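Local coordinates for protein chitinase A (Cycas revoluta, PDB 4MNK) that probably hydrolyses chitin as a class V plant chitinase of glycoside hydrolase family 18, and binds N-acetylglucosamine oligosaccharides, at residues A[305-310]-A[339-344]. Residues are numbered along the deposited sequence; the frame is centred on the assembly and turned at random. Where two conformers were deposited one is given.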
ATOM      1  N   ASP A 305     -12.246  -6.796  -3.549  1.00  6.61           N
ATOM      2  CA  ASP A 305     -13.053  -5.602  -3.739  1.00  6.79           C
ATOM      3  C   ASP A 305     -13.517  -5.498  -5.181  1.00  6.94           C
ATOM      4  O   ASP A 305     -12.737  -5.714  -6.112  1.00  7.02           O
ATOM      5  CB  ASP A 305     -12.279  -4.349  -3.330  1.00  6.68           C
ATOM      6  CG  ASP A 305     -12.326  -4.110  -1.837  1.00  6.69           C
ATOM      7  OD1 ASP A 305     -13.429  -3.830  -1.318  1.00  7.05           O
ATOM      8  OD2 ASP A 305     -11.267  -4.207  -1.182  1.00  6.63           O
ATOM      9  N   ASN A 306     -14.794  -5.180  -5.360  1.00  7.03           N
ATOM     10  CA  ASN A 306     -15.344  -4.990  -6.696  1.00  7.30           C
ATOM     11  C   ASN A 306     -15.820  -3.559  -6.914  1.00  7.23           C
ATOM     12  O   ASN A 306     -15.565  -2.676  -6.093  1.00  6.94           O
ATOM     13  CB  ASN A 306     -16.432  -6.030  -7.017  1.00  7.26           C
ATOM     14  CG  ASN A 306     -17.733  -5.804  -6.252  1.00  7.22           C
ATOM     15  OD1 ASN A 306     -17.865  -4.881  -5.446  1.00  7.12           O
ATOM     16  ND2 ASN A 306     -18.707  -6.666  -6.512  1.00  7.69           N
ATOM     17  N   GLN A 307     -16.512  -3.333  -8.025  1.00  7.57           N
ATOM     18  CA  GLN A 307     -16.960  -2.002  -8.398  1.00  8.20           C
ATOM     19  C   GLN A 307     -17.805  -1.350  -7.295  1.00  7.95           C
ATOM     20  O   GLN A 307     -17.615  -0.179  -6.955  1.00  8.12           O
ATOM     21  CB  GLN A 307     -17.729  -2.074  -9.722  1.00  8.90           C
ATOM     22  CG  GLN A 307     -16.880  -2.523 -10.934  1.00 10.63           C
ATOM     23  CD  GLN A 307     -16.905  -4.030 -11.225  1.00 12.29           C
ATOM     24  OE1 GLN A 307     -16.811  -4.873 -10.325  1.00 11.97           O
ATOM     25  NE2 GLN A 307     -16.998  -4.368 -12.508  1.00 13.84           N
ATOM     26  N   GLN A 308     -18.715  -2.128  -6.716  1.00  7.26           N
ATOM     27  CA  GLN A 308     -19.582  -1.636  -5.649  1.00  6.83           C
ATOM     28  C   GLN A 308     -18.827  -1.362  -4.348  1.00  6.51           C
ATOM     29  O   GLN A 308     -18.986  -0.297  -3.750  1.00  6.48           O
ATOM     30  CB  GLN A 308     -20.738  -2.604  -5.398  1.00  6.82           C
ATOM     31  CG  GLN A 308     -21.763  -2.080  -4.407  1.00  7.13           C
ATOM     32  CD  GLN A 308     -22.989  -2.960  -4.298  1.00  7.01           C
ATOM     33  OE1 GLN A 308     -23.045  -4.054  -4.861  1.00  7.16           O
ATOM     34  NE2 GLN A 308     -23.986  -2.478  -3.569  1.00  7.52           N
ATOM     35  N   SER A 309     -18.005  -2.311  -3.907  1.00  6.24           N
ATOM     36  CA  SER A 309     -17.304  -2.127  -2.637  1.00  6.46           C
ATOM     37  C   SER A 309     -16.273  -0.999  -2.704  1.00  6.33           C
ATOM     38  O   SER A 309     -16.092  -0.280  -1.726  1.00  6.51           O
ATOM     39  CB  SER A 309     -16.691  -3.433  -2.120  1.00  6.81           C
ATOM     40  OG  SER A 309     -15.609  -3.862  -2.922  1.00  6.93           O
ATOM     41  N   VAL A 310     -15.623  -0.823  -3.856  1.00  6.27           N
ATOM     42  CA  VAL A 310     -14.669   0.277  -4.021  1.00  6.48           C
ATOM     43  C   VAL A 310     -15.380   1.632  -3.933  1.00  6.48           C
ATOM     44  O   VAL A 310     -14.917   2.535  -3.236  1.00  6.71           O
ATOM     45  CB  VAL A 310     -13.834   0.144  -5.320  1.00  6.34           C
ATOM     46  CG1 VAL A 310     -13.067   1.431  -5.620  1.00  6.69           C
ATOM     47  CG2 VAL A 310     -12.864  -1.020  -5.202  1.00  6.52           C
ATOM     48  N   PRO A 339      -9.734   1.675 -10.308  1.00  6.76           N
ATOM     49  CA  PRO A 339      -9.309   3.076 -10.246  1.00  6.82           C
ATOM     50  C   PRO A 339     -10.286   4.062 -10.906  1.00  6.88           C
ATOM     51  O   PRO A 339     -10.412   5.193 -10.441  1.00  6.43           O
ATOM     52  CB  PRO A 339      -7.951   3.059 -10.957  1.00  6.83           C
ATOM     53  CG  PRO A 339      -7.430   1.689 -10.681  1.00  7.12           C
ATOM     54  CD  PRO A 339      -8.644   0.811 -10.803  1.00  6.74           C
ATOM     55  N   LYS A 340     -10.985   3.637 -11.959  1.00  7.10           N
ATOM     56  CA  LYS A 340     -11.984   4.494 -12.601  1.00  7.58           C
ATOM     57  C   LYS A 340     -13.175   4.800 -11.689  1.00  7.34           C
ATOM     58  O   LYS A 340     -13.548   5.962 -11.523  1.00  7.29           O
ATOM     59  CB  LYS A 340     -12.441   3.903 -13.942  1.00  8.01           C
ATOM     60  CG  LYS A 340     -13.546   4.684 -14.665  1.00  9.40           C
ATOM     61  CD  LYS A 340     -13.148   6.119 -14.994  1.00 11.04           C
ATOM     62  CE  LYS A 340     -14.197   6.791 -15.871  1.00 12.00           C
ATOM     63  NZ  LYS A 340     -14.181   8.276 -15.741  1.00 13.20           N
ATOM     64  N   ILE A 341     -13.751   3.752 -11.104  0.50  7.40           N
ATOM     65  CA  ILE A 341     -14.849   3.895 -10.156  0.50  7.63           C
ATOM     66  C   ILE A 341     -14.463   4.790  -8.982  0.50  7.29           C
ATOM     67  O   ILE A 341     -15.222   5.679  -8.595  0.50  7.29           O
ATOM     68  CB  ILE A 341     -15.304   2.522  -9.649  0.50  7.91           C
ATOM     69  CG1 ILE A 341     -16.147   1.851 -10.726  0.50  8.96           C
ATOM     70  CG2 ILE A 341     -16.093   2.661  -8.359  0.50  7.92           C
ATOM     71  CD1 ILE A 341     -15.725   0.465 -11.018  0.50 10.11           C
ATOM     72  N   ALA A 342     -13.267   4.568  -8.446  1.00  6.95           N
ATOM     73  CA  ALA A 342     -12.756   5.336  -7.308  1.00  7.00           C
ATOM     74  C   ALA A 342     -12.639   6.824  -7.643  1.00  7.19           C
ATOM     75  O   ALA A 342     -13.092   7.678  -6.875  1.00  7.35           O
ATOM     76  CB  ALA A 342     -11.427   4.781  -6.847  1.00  7.06           C
ATOM     77  N   SER A 343     -12.055   7.123  -8.803  1.00  7.46           N
ATOM     78  CA  SER A 343     -11.894   8.503  -9.246  1.00  8.21           C
ATOM     79  C   SER A 343     -13.246   9.183  -9.461  1.00  8.51           C
ATOM     80  O   SER A 343     -13.450  10.315  -9.017  1.00  8.75           O
ATOM     81  CB  SER A 343     -11.048   8.561 -10.517  1.00  8.27           C
ATOM     82  OG  SER A 343     -10.840   9.903 -10.917  1.00  9.25           O
ATOM     83  N   ASP A 344     -14.168   8.482 -10.117  1.00  8.73           N
ATOM     84  CA  ASP A 344     -15.517   8.992 -10.345  1.00  9.22           C
ATOM     85  C   ASP A 344     -16.265   9.231  -9.032  1.00  9.38           C
ATOM     86  O   ASP A 344     -16.996  10.209  -8.902  1.00  9.72           O
ATOM     87  CB  ASP A 344     -16.322   8.037 -11.234  1.00  9.34           C
ATOM     88  CG  ASP A 344     -15.923   8.107 -12.707  1.00 10.00           C
ATOM     89  OD1 ASP A 344     -15.023   8.891 -13.078  1.00 10.88           O
ATOM     90  OD2 ASP A 344     -16.530   7.363 -13.504  1.00 10.92           O
TER
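Ser309 OG, in the first turn of helix 307-319, whose Gln307 and Val310 meet Ile341 and Ala342, is gripped twice: it donates to Asp305 OD1 at 2.7 Å, on the lone pair turned away from the other carboxylate oxygen, and accepts from Asn306 N at 2.9 Å. In return Ser309 N points almost straight at Asn306 OD1, 3.0 Å away with an N-H...O angle of 172°. This reciprocal pair is a capping box, with Asn306 as N-cap, and it caps the start of helix 307-319, beside helix 337-346.

Contact between the helices is mainly between apolar side-chain groups. The CD1 methyl of Ile341 lies against CB and CG of Gln307, though how closely is doubtful, since the isoleucine has two conformers; beyond CG the glutamine bends, carrying its amide away. In the conformer described, the other Ile341 branch, CG2, makes a van der Waals contact with Gln307 O at 3.5 Å. Deeper in, the CB of Val310 is already aimed at the other helix, and a chi1 of 168° swings CG1 onto Ala342 CB at 3.9 Å. On the outer side of helix 337-346, Lys340 NZ and Asp344 OD1 form a salt bridge of 2.9 Å, one turn apart.

Beneath the two helices, which belong to the TIM-barrel fold of the family, Val310 and Ala342 both rest on Phe327 of strand 324-328, while Val310 also touches Ile238 of strand 234-247.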